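Side-chain contacts in Non-heme chloroperoxidase CPO-A1 (Streptomyces aureofaciens, PDB 1A8Q), which is able to brominate and may be the chlorinating enzyme of 7-chlorotetracycline biosynthesis, working without haem as an alpha/beta-hydrolase relative: residues H26-N31 / R194-F199; D37-V42 / G49-R54; S119-V124 / Q224-D229; Q153-T158 / M183-T188; G161-N166 / I254-G259. All coordinates share one frame; numbering follows the deposited sequence.

From the N terminus, interaction 1 opens in the loop after strand 21-25 and closes far along the chain on helix 189-201, joining the core to the helices inserted after strand 112-118. Interaction 2 is local and falls within that span, packing helix 36-44 on strand 48-52 within a beta-alpha-beta unit. Interaction 3 starts at 119-124 and closes beyond helix 189-201, so it crosses interaction 1; it joins the loops after strands 112-118 and 215-220. Interaction 4 pairs helix 137-162 with residues 183-188, and falls within the spans of interactions 1 and 3. Interaction 5 crosses interactions 1, 3 and 4, connecting the end of helix 137-162 to the loop before the C-terminal helix.

Interaction 1. Residues H26-N31 / R194-F199; sequences HGWPLN and RCVDAF
Trp28, in the irregular loop after strand 21-25, faces one side of helix 189-201, its CA 7.5 Å from that of Cys195, the nearest pair of alpha carbons between the two segments. On the loop side the indole alone makes the contact, meeting Cys195, Val196 and Phe199, which span about one helical turn. With CG anti to the backbone N (chi1 175°), the ring system extends from the loop toward them. Phe199 presents its rim to the indole in an edge-to-face pair: the planes stand at 73°, and its CE2 hangs over one face, 3.7 Å from Trp28 CD2. Pro29, which follows a cis peptide bond, lays its CB over the opposite face. Closer to the pyrrole end, Cys195 CB approaches Trp28 CD1 at 3.4 Å, while its SG lies at the edge of the five-membered ring, a sulfur-aromatic contact at 5.3 Å from the centroid. Val196 CG2 meets the benzo end obliquely, 3.7 Å from Trp28 CZ2. The loop itself is held in shape at Gly27 O, which accepts hydrogen bonds from His26 ND1 and Leu30 N, reaching it from opposite faces of its carbonyl plane. The nearest side-chain atoms of Trp28 and Ser94, of the catalytic triad, are about 6 Å apart. Across the contact the chemistry is wholly apolar and aromatic, yet the indole NE1 is satisfied by Gly192 O, so the buried ring is fixed both by packing and by one hydrogen bond.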
# COMPACT_ATOMS: atom_id res chain seq x y z
N HIS A 26 2.48 -1.90 3.05
CA HIS A 26 1.23 -2.55 2.76
C HIS A 26 -0.03 -1.68 2.79
O HIS A 26 0.06 -0.58 3.29
CB HIS A 26 0.99 -3.73 3.77
CG HIS A 26 0.72 -3.28 5.18
ND1 HIS A 26 -0.54 -2.95 5.62
CD2 HIS A 26 1.58 -3.11 6.24
CE1 HIS A 26 -0.45 -2.60 6.90
NE2 HIS A 26 0.78 -2.67 7.30
N GLY A 27 -1.13 -2.25 2.29
CA GLY A 27 -2.39 -1.48 2.27
C GLY A 27 -3.33 -1.89 3.41
O GLY A 27 -3.01 -2.71 4.25
N TRP A 28 -4.52 -1.28 3.38
CA TRP A 28 -5.55 -1.57 4.39
C TRP A 28 -6.34 -2.75 3.92
O TRP A 28 -6.69 -2.86 2.73
CB TRP A 28 -6.44 -0.31 4.39
CG TRP A 28 -7.69 -0.25 5.23
CD1 TRP A 28 -7.81 0.23 6.48
CD2 TRP A 28 -9.01 -0.64 4.82
NE1 TRP A 28 -9.11 0.17 6.91
CE2 TRP A 28 -9.86 -0.36 5.90
CE3 TRP A 28 -9.57 -1.18 3.66
CZ2 TRP A 28 -11.24 -0.59 5.88
CZ3 TRP A 28 -10.94 -1.42 3.62
CH2 TRP A 28 -11.75 -1.13 4.74
N PRO A 29 -6.84 -3.60 4.84
CA PRO A 29 -6.52 -3.61 6.26
C PRO A 29 -5.54 -4.72 6.63
O PRO A 29 -5.75 -5.51 7.57
CB PRO A 29 -7.92 -4.03 6.78
CG PRO A 29 -8.42 -5.03 5.78
CD PRO A 29 -7.81 -4.65 4.45
N LEU A 30 -4.47 -4.82 5.85
CA LEU A 30 -3.58 -5.99 5.95
C LEU A 30 -2.35 -5.70 6.73
O LEU A 30 -2.38 -4.96 7.72
CB LEU A 30 -3.30 -6.41 4.48
CG LEU A 30 -4.53 -6.59 3.60
CD1 LEU A 30 -4.07 -7.01 2.19
CD2 LEU A 30 -5.50 -7.63 4.17
N ASN A 31 -1.23 -6.36 6.37
CA ASN A 31 -0.00 -6.17 7.10
C ASN A 31 1.14 -6.69 6.21
O ASN A 31 0.82 -6.96 5.06
CB ASN A 31 -0.02 -6.83 8.49
CG ASN A 31 -0.28 -8.32 8.45
OD1 ASN A 31 0.51 -9.06 7.86
ND2 ASN A 31 -1.33 -8.85 9.10
N ARG A 194 -10.37 4.64 11.22
CA ARG A 194 -9.66 5.89 11.04
C ARG A 194 -8.85 5.88 9.74
O ARG A 194 -8.66 6.96 9.14
CB ARG A 194 -8.65 6.18 12.15
CG ARG A 194 -9.28 6.49 13.51
CD ARG A 194 -9.59 8.00 13.57
NE ARG A 194 -10.76 8.26 12.74
CZ ARG A 194 -12.01 8.01 13.14
NH1 ARG A 194 -12.19 7.51 14.36
NH2 ARG A 194 -13.07 8.26 12.37
N CYS A 195 -8.38 4.68 9.35
CA CYS A 195 -7.64 4.68 8.06
C CYS A 195 -8.58 5.04 6.92
O CYS A 195 -8.07 5.63 5.93
CB CYS A 195 -7.09 3.27 7.79
SG CYS A 195 -5.56 3.00 8.75
N VAL A 196 -9.86 4.71 6.94
CA VAL A 196 -10.78 5.09 5.88
C VAL A 196 -10.83 6.61 5.74
O VAL A 196 -10.75 7.14 4.62
CB VAL A 196 -12.19 4.55 6.13
CG1 VAL A 196 -13.12 4.94 4.98
CG2 VAL A 196 -12.10 3.02 6.23
N ASP A 197 -11.00 7.31 6.85
CA ASP A 197 -11.02 8.77 6.84
C ASP A 197 -9.71 9.28 6.24
O ASP A 197 -9.70 10.25 5.48
CB ASP A 197 -11.17 9.38 8.23
CG ASP A 197 -12.58 9.29 8.78
OD1 ASP A 197 -13.53 9.12 8.02
OD2 ASP A 197 -12.75 9.38 10.01
N ALA A 198 -8.59 8.68 6.67
CA ALA A 198 -7.33 9.18 6.13
C ALA A 198 -7.23 8.88 4.64
O ALA A 198 -6.78 9.79 3.92
CB ALA A 198 -6.15 8.56 6.87
N PHE A 199 -7.49 7.64 4.19
CA PHE A 199 -7.19 7.39 2.77
C PHE A 199 -8.23 7.95 1.82
O PHE A 199 -7.90 8.20 0.66
CB PHE A 199 -6.94 5.90 2.51
CG PHE A 199 -8.05 4.91 2.59
CD1 PHE A 199 -9.15 4.92 1.76
CD2 PHE A 199 -7.90 3.81 3.45
CE1 PHE A 199 -10.12 3.93 1.78
CE2 PHE A 199 -8.88 2.85 3.50
CZ PHE A 199 -9.97 2.86 2.68

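Interaction 2. Residues D37-V42 / G49-R54; sequences DQLKAV and GIAHDR
Leu39 lays its CD2 methyl against the peptide between Gly49 and Ile50, 3.5 Å from Gly49 C and 3.7 Å from Ile50 N. Its CG is anti to the carbonyl carbon (chi1 -80°), which carries the branched end toward the strand, and the other methyl, Leu39 CD1, meets Ala51 CB at 4.0 Å, two residues beyond Gly49 along the strand. One helical turn on, Val42 CG2 reaches Gly49 CA at 4.1 Å. Gly49, having no side chain, lets both residues settle directly on the strand backbone, whereas Ile50 directs its CB away from the helix. The axes of helix 37-42 and strand 49-52 approach to 8.2 Å and run nearly antiparallel, at 160°. This is the helix-on-sheet layer of a beta-alpha-beta unit made by strand 21-25, helix 36-44 and strand 48-52. Phe24 and Trp16 of the flanking strands extend the surface under Leu39, and Leu268 and Leu272 of helix 260-272 pack on Val42. Backbone bonds of Gly49 with Trp16, and of Ile50 with Val22 and Phe24, engage the strand within the sheet. Methyl groups therefore lie on the backbone of a strand that is hydrogen-bonded to its neighbours, and the contact rests on close apolar fit, with no hydrogen bond between helix and strand.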
# COMPACT_ATOMS: atom_id res chain seq x y z
N ASP A 37 5.11 -12.98 -1.16
CA ASP A 37 5.52 -13.42 -2.50
C ASP A 37 6.61 -12.49 -3.06
O ASP A 37 7.57 -12.98 -3.67
CB ASP A 37 4.32 -13.46 -3.40
CG ASP A 37 3.29 -14.52 -3.05
OD1 ASP A 37 3.48 -15.72 -3.29
OD2 ASP A 37 2.19 -14.11 -2.65
N GLN A 38 6.40 -11.19 -2.93
CA GLN A 38 7.36 -10.22 -3.46
C GLN A 38 8.63 -10.16 -2.69
O GLN A 38 9.73 -9.96 -3.23
CB GLN A 38 6.72 -8.78 -3.48
CG GLN A 38 5.62 -8.72 -4.52
CD GLN A 38 4.36 -9.48 -4.20
OE1 GLN A 38 3.89 -9.46 -3.07
NE2 GLN A 38 3.81 -10.15 -5.21
N LEU A 39 8.58 -10.37 -1.35
CA LEU A 39 9.78 -10.41 -0.54
C LEU A 39 10.70 -11.56 -1.00
O LEU A 39 11.89 -11.31 -1.19
CB LEU A 39 9.41 -10.72 0.94
CG LEU A 39 8.90 -9.44 1.64
CD1 LEU A 39 8.26 -9.92 2.96
CD2 LEU A 39 10.00 -8.44 1.92
N LYS A 40 10.13 -12.72 -1.25
CA LYS A 40 10.96 -13.85 -1.73
C LYS A 40 11.52 -13.50 -3.11
O LYS A 40 12.71 -13.73 -3.37
CB LYS A 40 10.18 -15.17 -1.74
CG LYS A 40 10.98 -16.29 -2.46
CD LYS A 40 10.32 -17.64 -2.27
CE LYS A 40 10.96 -18.69 -3.21
NZ LYS A 40 12.39 -18.83 -2.81
N ALA A 41 10.68 -13.00 -3.99
CA ALA A 41 11.14 -12.68 -5.36
C ALA A 41 12.33 -11.73 -5.32
O ALA A 41 13.30 -11.96 -6.06
CB ALA A 41 10.03 -12.10 -6.19
N VAL A 42 12.25 -10.62 -4.58
CA VAL A 42 13.40 -9.70 -4.60
C VAL A 42 14.61 -10.25 -3.89
O VAL A 42 15.75 -10.01 -4.35
CB VAL A 42 13.04 -8.29 -4.09
CG1 VAL A 42 11.85 -7.82 -4.94
CG2 VAL A 42 12.74 -8.29 -2.60
N GLY A 49 14.98 -7.52 1.42
CA GLY A 49 13.54 -7.20 1.32
C GLY A 49 13.06 -6.96 2.75
O GLY A 49 13.27 -7.81 3.61
N ILE A 50 12.38 -5.81 2.95
CA ILE A 50 11.92 -5.48 4.28
C ILE A 50 10.43 -5.16 4.20
O ILE A 50 9.98 -4.48 3.28
CB ILE A 50 12.65 -4.23 4.83
CG1 ILE A 50 14.10 -4.62 5.20
CG2 ILE A 50 12.01 -3.63 6.07
CD1 ILE A 50 15.05 -3.45 5.12
N ALA A 51 9.63 -5.66 5.18
CA ALA A 51 8.20 -5.29 5.12
C ALA A 51 7.71 -5.15 6.56
O ALA A 51 7.79 -6.08 7.36
CB ALA A 51 7.34 -6.30 4.37
N HIS A 52 7.26 -3.92 6.88
CA HIS A 52 6.83 -3.63 8.24
C HIS A 52 5.32 -3.68 8.33
O HIS A 52 4.62 -3.64 7.32
CB HIS A 52 7.27 -2.23 8.73
CG HIS A 52 6.80 -1.11 7.85
ND1 HIS A 52 7.10 -1.05 6.52
CD2 HIS A 52 6.03 -0.01 8.13
CE1 HIS A 52 6.59 0.03 5.97
NE2 HIS A 52 5.93 0.69 6.93
N ASP A 53 4.82 -3.82 9.56
CA ASP A 53 3.40 -3.78 9.81
C ASP A 53 3.07 -2.37 10.38
O ASP A 53 3.72 -1.94 11.35
CB ASP A 53 3.03 -4.78 10.93
CG ASP A 53 3.17 -6.25 10.48
OD1 ASP A 53 3.34 -6.55 9.29
OD2 ASP A 53 3.05 -7.12 11.38
N ARG A 54 2.13 -1.71 9.73
CA ARG A 54 1.75 -0.34 10.16
C ARG A 54 1.26 -0.39 11.60
O ARG A 54 0.74 -1.41 12.05
CB ARG A 54 0.65 0.14 9.22
CG ARG A 54 0.15 1.58 9.49
CD ARG A 54 -0.70 2.10 8.30
NE ARG A 54 0.21 2.17 7.14
CZ ARG A 54 0.08 1.43 6.06
NH1 ARG A 54 -0.89 0.56 5.81
NH2 ARG A 54 1.02 1.56 5.09

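Interaction 3. Residues S119-V124 / Q224-D229; sequences SAIPPV and QVVPID
Val226 holds CG1 anti to its backbone N (chi1 178°) and CG2 anti to the carbonyl carbon, a setting that turns both methyls onto the backbone of residues 119-121. Ile121 meets it with CG1 placed between the backbone N and the carbonyl carbon (chi1 65°), leaving its CG2 to touch Val226 while the longer branch leads off toward Phe199. Both segments are loops at the C-terminal ends of neighbouring parallel strands, 112-118 and 215-220, in the central sheet of the alpha/beta-hydrolase fold. The second of them begins directly after Asp223, the acid of the catalytic triad. Every contact made by 224-229 comes from Val226. Its CG1 sits 3.5 Å from Ala120 O and 4.1 Å from both Ser119 O and Ile121 CA, a methyl packed against two successive carbonyl oxygens; these approaches are van der Waals contacts, and no hydrogen bond joins the segments. The one contact between apolar side chains is Ile121 CG2 to Val226 CG2, at 4.2 Å. Ser119 adopts a left-handed backbone conformation as the chain leaves its strand, and a backbone bond to Val218 ties it to the neighbouring strand. Val226 also touches His252, so the same side chain touches both the loop 119-124 and the triad histidine. Three backbone atoms of the acid loop have partners nearby: Val225 N and Val226 N both donate to Asp223 OD1, which probably helps to orient that carboxylate, and Val226 O accepts from His219 NE2.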
# COMPACT_ATOMS: atom_id res chain seq x y z
N SER A 119 -1.40 0.21 -7.38
CA SER A 119 -2.84 0.39 -7.10
C SER A 119 -3.01 1.35 -5.94
O SER A 119 -3.76 1.05 -4.99
CB SER A 119 -3.46 -0.97 -6.74
OG SER A 119 -3.08 -1.96 -7.74
N ALA A 120 -2.35 2.51 -6.00
CA ALA A 120 -2.23 3.40 -4.88
C ALA A 120 -3.20 4.58 -4.92
O ALA A 120 -3.59 5.01 -6.00
CB ALA A 120 -0.79 3.92 -4.83
N ILE A 121 -3.48 5.11 -3.75
CA ILE A 121 -4.43 6.20 -3.62
C ILE A 121 -4.04 7.57 -4.16
O ILE A 121 -5.01 8.31 -4.42
CB ILE A 121 -4.88 6.35 -2.15
CG1 ILE A 121 -3.73 6.77 -1.23
CG2 ILE A 121 -5.56 5.04 -1.68
CD1 ILE A 121 -4.20 7.07 0.21
N PRO A 122 -2.80 7.98 -4.27
CA PRO A 122 -2.53 9.36 -4.77
C PRO A 122 -3.08 9.51 -6.15
O PRO A 122 -3.17 8.59 -6.95
CB PRO A 122 -1.01 9.50 -4.70
CG PRO A 122 -0.60 8.48 -3.66
CD PRO A 122 -1.56 7.33 -3.93
N PRO A 123 -3.50 10.76 -6.51
CA PRO A 123 -3.36 11.90 -5.67
C PRO A 123 -4.43 12.11 -4.60
O PRO A 123 -4.07 12.56 -3.53
CB PRO A 123 -3.47 13.11 -6.67
CG PRO A 123 -3.41 12.49 -8.01
CD PRO A 123 -3.88 11.07 -7.93
N VAL A 124 -5.67 11.86 -4.92
CA VAL A 124 -6.75 12.03 -3.95
C VAL A 124 -7.92 11.17 -4.39
O VAL A 124 -8.25 11.10 -5.56
CB VAL A 124 -7.15 13.50 -3.70
CG1 VAL A 124 -7.61 14.18 -4.97
CG2 VAL A 124 -8.21 13.56 -2.60
N GLN A 224 -11.69 -2.31 -8.21
CA GLN A 224 -13.01 -1.91 -7.67
C GLN A 224 -12.89 -1.21 -6.34
O GLN A 224 -13.91 -0.93 -5.68
CB GLN A 224 -13.85 -3.20 -7.54
CG GLN A 224 -14.17 -3.91 -8.83
CD GLN A 224 -14.93 -5.21 -8.70
OE1 GLN A 224 -15.63 -5.42 -7.71
NE2 GLN A 224 -14.83 -6.09 -9.69
N VAL A 225 -11.69 -0.91 -5.89
CA VAL A 225 -11.45 -0.26 -4.59
C VAL A 225 -10.85 1.13 -4.82
O VAL A 225 -11.30 2.13 -4.22
CB VAL A 225 -10.50 -1.10 -3.72
CG1 VAL A 225 -10.22 -0.47 -2.35
CG2 VAL A 225 -11.06 -2.51 -3.48
N VAL A 226 -9.82 1.22 -5.66
CA VAL A 226 -9.09 2.46 -5.94
C VAL A 226 -9.18 2.69 -7.44
O VAL A 226 -8.52 2.03 -8.22
CB VAL A 226 -7.65 2.36 -5.44
CG1 VAL A 226 -6.84 3.61 -5.76
CG2 VAL A 226 -7.61 2.13 -3.91
N PRO A 227 -10.04 3.60 -7.88
CA PRO A 227 -10.34 3.73 -9.31
C PRO A 227 -9.16 4.26 -10.10
O PRO A 227 -8.62 5.30 -9.77
CB PRO A 227 -11.53 4.68 -9.36
CG PRO A 227 -11.44 5.44 -8.08
CD PRO A 227 -10.97 4.42 -7.06
N ILE A 228 -8.81 3.50 -11.16
CA ILE A 228 -7.63 3.88 -11.92
C ILE A 228 -7.68 5.29 -12.46
O ILE A 228 -6.66 5.96 -12.38
CB ILE A 228 -7.35 2.85 -13.04
CG1 ILE A 228 -6.02 3.13 -13.70
CG2 ILE A 228 -8.48 2.78 -14.06
CD1 ILE A 228 -5.59 2.01 -14.66
N ASP A 229 -8.81 5.70 -13.02
CA ASP A 229 -8.79 7.05 -13.64
C ASP A 229 -8.57 8.21 -12.70
O ASP A 229 -8.10 9.31 -13.08
CB ASP A 229 -10.13 7.23 -14.37
CG ASP A 229 -10.21 6.29 -15.57
OD1 ASP A 229 -9.18 5.93 -16.18
OD2 ASP A 229 -11.35 5.90 -15.87

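Interaction 4. Residues Q153-T158 / M183-T188; sequences QFWKDT and MAMAQT
In the helical cap inserted between strands 112-118 and 215-220, Trp155 of helix 137-162 packs against Ala184 of helix 174-184. The methyl stands almost squarely over the five-membered ring, in a CH-pi contact with Ala184 CB 3.4 Å from the centroid and 9° off the normal. Phe154 CD2 lies over the opposite face of the indole, offset toward the rim. Met185 adds a Met-aromatic contact at the edge, its SD 4.3 Å from Trp155 CD1. Gln187, the last residue of the turn that starts at Ala184, reaches the benzo ring: CG anti to the backbone N (chi1 -179°) and an extended chain take its amide there, where NE2 lies obliquely 3.5 Å from Trp155 CZ2, the two planes 57° apart. This type I beta turn brings Ala184 and Gln187 to the same indole. Trp155 NE1 donates to a water at 2.9 Å, and that water lies 2.8 Å from Ala184 O, linking the ring to the turn. Trp28 meets Trp155 edge-to-face, and Pro29 also packs on it, linking this cap contact to the loop after strand 21-25. Such a helical lid above the sheet, covering the catalytic region, is typical of the alpha/beta-hydrolase fold.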
# COMPACT_ATOMS: atom_id res chain seq x y z
N GLN A 153 -17.34 -10.44 9.56
CA GLN A 153 -18.12 -10.68 8.36
C GLN A 153 -17.76 -9.61 7.30
O GLN A 153 -17.73 -9.95 6.13
CB GLN A 153 -19.64 -10.52 8.62
CG GLN A 153 -20.49 -10.95 7.43
CD GLN A 153 -20.26 -12.37 6.99
OE1 GLN A 153 -20.15 -13.29 7.82
NE2 GLN A 153 -20.19 -12.64 5.68
N PHE A 154 -17.52 -8.39 7.76
CA PHE A 154 -17.21 -7.31 6.79
C PHE A 154 -15.96 -7.63 5.98
O PHE A 154 -15.90 -7.33 4.77
CB PHE A 154 -17.06 -5.97 7.51
CG PHE A 154 -16.76 -4.83 6.53
CD1 PHE A 154 -17.73 -4.42 5.66
CD2 PHE A 154 -15.52 -4.21 6.62
CE1 PHE A 154 -17.45 -3.33 4.79
CE2 PHE A 154 -15.25 -3.13 5.76
CZ PHE A 154 -16.24 -2.73 4.89
N TRP A 155 -14.95 -8.23 6.61
CA TRP A 155 -13.73 -8.57 5.81
C TRP A 155 -14.06 -9.65 4.82
O TRP A 155 -13.51 -9.67 3.70
CB TRP A 155 -12.60 -8.96 6.77
CG TRP A 155 -12.26 -7.87 7.74
CD1 TRP A 155 -11.98 -8.05 9.07
CD2 TRP A 155 -12.02 -6.48 7.46
NE1 TRP A 155 -11.69 -6.85 9.64
CE2 TRP A 155 -11.70 -5.87 8.68
CE3 TRP A 155 -12.08 -5.71 6.28
CZ2 TRP A 155 -11.41 -4.51 8.79
CZ3 TRP A 155 -11.77 -4.35 6.39
CH2 TRP A 155 -11.46 -3.78 7.63
N LYS A 156 -14.87 -10.66 5.20
CA LYS A 156 -15.25 -11.70 4.25
C LYS A 156 -16.00 -11.10 3.06
O LYS A 156 -15.70 -11.45 1.90
CB LYS A 156 -16.16 -12.74 4.93
CG LYS A 156 -15.38 -13.34 6.12
CD LYS A 156 -16.19 -14.18 7.07
CE LYS A 156 -17.29 -15.01 6.45
NZ LYS A 156 -16.72 -16.10 5.59
N ASP A 157 -16.91 -10.14 3.33
CA ASP A 157 -17.64 -9.55 2.21
C ASP A 157 -16.76 -8.62 1.36
O ASP A 157 -16.93 -8.60 0.13
CB ASP A 157 -18.81 -8.72 2.77
CG ASP A 157 -19.86 -9.57 3.48
OD1 ASP A 157 -19.96 -10.77 3.28
OD2 ASP A 157 -20.64 -8.97 4.25
N THR A 158 -15.87 -7.91 1.98
CA THR A 158 -14.97 -6.98 1.28
C THR A 158 -13.96 -7.69 0.41
O THR A 158 -13.54 -7.09 -0.60
CB THR A 158 -14.25 -6.14 2.35
OG1 THR A 158 -15.31 -5.42 3.04
CG2 THR A 158 -13.29 -5.12 1.74
N MET A 183 -5.43 -11.77 7.89
CA MET A 183 -4.63 -10.59 8.11
C MET A 183 -5.48 -9.45 8.73
O MET A 183 -4.94 -8.77 9.61
CB MET A 183 -4.01 -10.10 6.76
CG MET A 183 -2.96 -11.17 6.35
SD MET A 183 -2.12 -10.51 4.85
CE MET A 183 -3.27 -11.09 3.64
N ALA A 184 -6.68 -9.30 8.25
CA ALA A 184 -7.53 -8.17 8.74
C ALA A 184 -7.93 -8.35 10.19
O ALA A 184 -8.07 -7.34 10.91
CB ALA A 184 -8.74 -8.10 7.84
N MET A 185 -7.97 -9.60 10.71
CA MET A 185 -8.40 -9.79 12.10
C MET A 185 -7.34 -9.29 13.03
O MET A 185 -7.59 -9.09 14.24
CB MET A 185 -8.70 -11.29 12.34
CG MET A 185 -9.99 -11.70 11.62
SD MET A 185 -11.45 -10.82 12.25
CE MET A 185 -11.49 -11.60 13.87
N ALA A 186 -6.10 -9.00 12.60
CA ALA A 186 -5.07 -8.48 13.46
C ALA A 186 -5.10 -6.95 13.50
O ALA A 186 -4.30 -6.40 14.28
CB ALA A 186 -3.67 -8.91 12.97
N GLN A 187 -5.99 -6.32 12.73
CA GLN A 187 -5.98 -4.85 12.79
C GLN A 187 -6.89 -4.34 13.94
O GLN A 187 -7.97 -4.90 14.09
CB GLN A 187 -6.55 -4.38 11.47
CG GLN A 187 -6.61 -2.84 11.31
CD GLN A 187 -7.42 -2.42 10.11
OE1 GLN A 187 -6.95 -1.64 9.21
NE2 GLN A 187 -8.65 -2.83 10.03
N THR A 188 -6.48 -3.24 14.57
CA THR A 188 -7.39 -2.71 15.61
C THR A 188 -8.65 -2.22 14.95
O THR A 188 -8.70 -1.74 13.80
CB THR A 188 -6.77 -1.55 16.40
OG1 THR A 188 -6.51 -0.50 15.45
CG2 THR A 188 -5.47 -1.98 17.07
O HOH W 1 -10.36 -6.39 12.13

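Interaction 5. Residues G161-N166 / I254-G259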
# COMPACT_ATOMS: atom_id res chain seq x y z
N GLY A 161 -14.83 -7.72 -3.48
CA GLY A 161 -14.47 -6.54 -4.28
C GLY A 161 -12.96 -6.37 -4.38
O GLY A 161 -12.44 -5.89 -5.40
N PHE A 162 -12.24 -6.64 -3.29
CA PHE A 162 -10.80 -6.39 -3.26
C PHE A 162 -10.11 -7.18 -4.37
O PHE A 162 -9.16 -6.70 -4.98
CB PHE A 162 -10.28 -6.84 -1.89
CG PHE A 162 -8.90 -6.39 -1.52
CD1 PHE A 162 -7.82 -7.18 -1.85
CD2 PHE A 162 -8.74 -5.24 -0.78
CE1 PHE A 162 -6.52 -6.78 -1.48
CE2 PHE A 162 -7.47 -4.86 -0.37
CZ PHE A 162 -6.40 -5.64 -0.76
N PHE A 163 -10.57 -8.40 -4.64
CA PHE A 163 -9.94 -9.26 -5.64
C PHE A 163 -10.75 -9.34 -6.92
O PHE A 163 -10.38 -10.14 -7.80
CB PHE A 163 -9.85 -10.72 -5.09
CG PHE A 163 -8.89 -10.86 -3.94
CD1 PHE A 163 -7.55 -10.62 -4.06
CD2 PHE A 163 -9.39 -11.22 -2.68
CE1 PHE A 163 -6.66 -10.74 -3.01
CE2 PHE A 163 -8.50 -11.35 -1.61
CZ PHE A 163 -7.15 -11.12 -1.76
N SER A 164 -11.79 -8.52 -7.09
CA SER A 164 -12.66 -8.60 -8.27
C SER A 164 -13.08 -10.03 -8.49
O SER A 164 -13.17 -10.57 -9.61
CB SER A 164 -11.97 -8.07 -9.55
OG SER A 164 -11.71 -6.69 -9.35
N ALA A 165 -13.53 -10.69 -7.40
CA ALA A 165 -13.85 -12.11 -7.48
C ALA A 165 -15.23 -12.36 -8.06
O ALA A 165 -15.70 -13.51 -8.14
CB ALA A 165 -13.72 -12.68 -6.06
N ASN A 166 -15.93 -11.31 -8.43
CA ASN A 166 -17.20 -11.40 -9.12
C ASN A 166 -17.02 -11.62 -10.62
O ASN A 166 -18.02 -11.88 -11.31
CB ASN A 166 -18.04 -10.14 -8.88
CG ASN A 166 -17.20 -8.88 -8.82
OD1 ASN A 166 -16.33 -8.60 -9.65
ND2 ASN A 166 -17.46 -8.07 -7.79
N ILE A 254 -3.49 -7.34 -6.94
CA ILE A 254 -2.47 -7.87 -7.87
C ILE A 254 -1.34 -8.61 -7.20
O ILE A 254 -0.93 -9.68 -7.71
CB ILE A 254 -1.90 -6.67 -8.68
CG1 ILE A 254 -2.91 -6.18 -9.73
CG2 ILE A 254 -0.58 -7.03 -9.34
CD1 ILE A 254 -2.57 -4.74 -10.15
N ALA A 255 -0.82 -8.18 -6.03
CA ALA A 255 0.35 -8.82 -5.45
C ALA A 255 0.05 -10.22 -4.90
O ALA A 255 1.02 -10.97 -4.68
CB ALA A 255 0.88 -7.97 -4.29
N MET A 256 -1.22 -10.54 -4.65
CA MET A 256 -1.57 -11.82 -4.05
C MET A 256 -2.30 -12.79 -4.96
O MET A 256 -2.45 -13.97 -4.63
CB MET A 256 -2.51 -11.51 -2.82
CG MET A 256 -1.69 -11.00 -1.65
SD MET A 256 -2.82 -10.21 -0.42
CE MET A 256 -3.14 -8.69 -1.26
N VAL A 257 -2.80 -12.34 -6.12
CA VAL A 257 -3.65 -13.20 -6.95
C VAL A 257 -2.79 -13.98 -7.95
O VAL A 257 -1.92 -13.41 -8.60
CB VAL A 257 -4.64 -12.34 -7.76
CG1 VAL A 257 -5.40 -13.19 -8.79
CG2 VAL A 257 -5.69 -11.66 -6.87
N PRO A 258 -2.98 -15.28 -8.07
CA PRO A 258 -2.20 -16.08 -9.03
C PRO A 258 -2.22 -15.45 -10.42
O PRO A 258 -3.29 -15.03 -10.87
CB PRO A 258 -2.98 -17.41 -9.08
CG PRO A 258 -3.56 -17.52 -7.70
CD PRO A 258 -3.98 -16.11 -7.36
N GLY A 259 -1.11 -15.50 -11.09
CA GLY A 259 -0.99 -14.97 -12.47
C GLY A 259 -0.56 -13.51 -12.45
O GLY A 259 0.53 -13.10 -12.91
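Phe163 CD1 meets Val257 CG2 at 3.5 Å, the closest approach between the segments, the methyl coming obliquely to the ring as the two side chains slide past each other in opposite directions. Met256 touches both rings of the cap segment: its CB lies at the edge of the same ring, 4.2 Å from Phe163 CE1, and its CE reaches the edge of Phe162, 3.9 Å from Phe162 CE1. An otherwise extended methionine chain, bent at the sulfur (chi3 -76°), lets one residue serve both rings. These rings also touch each other, Phe162 CD1 standing 3.9 Å above the centre of the Phe163 ring. Both rings sit where helix 137-162 ends, and the turn there probably helps to set them: Ser164, with positive phi, is the C-prime residue of a Schellman motif in which its N bonds to Gly161 O at 3.2 Å. Phe180 and Asn176 of helix 174-184 pack on Phe163, and Asn176 ND2 also donates to Met256 O. Phe162 meets His252 of the catalytic triad edge-to-face, so the cap helix ends beside the active site. Between the segments themselves there is no hydrogen bond; the loop following the triad histidine is joined to the cap by apolar and aromatic surfaces, with Met256 touching Phe163 through its CB and Phe162 through its CE.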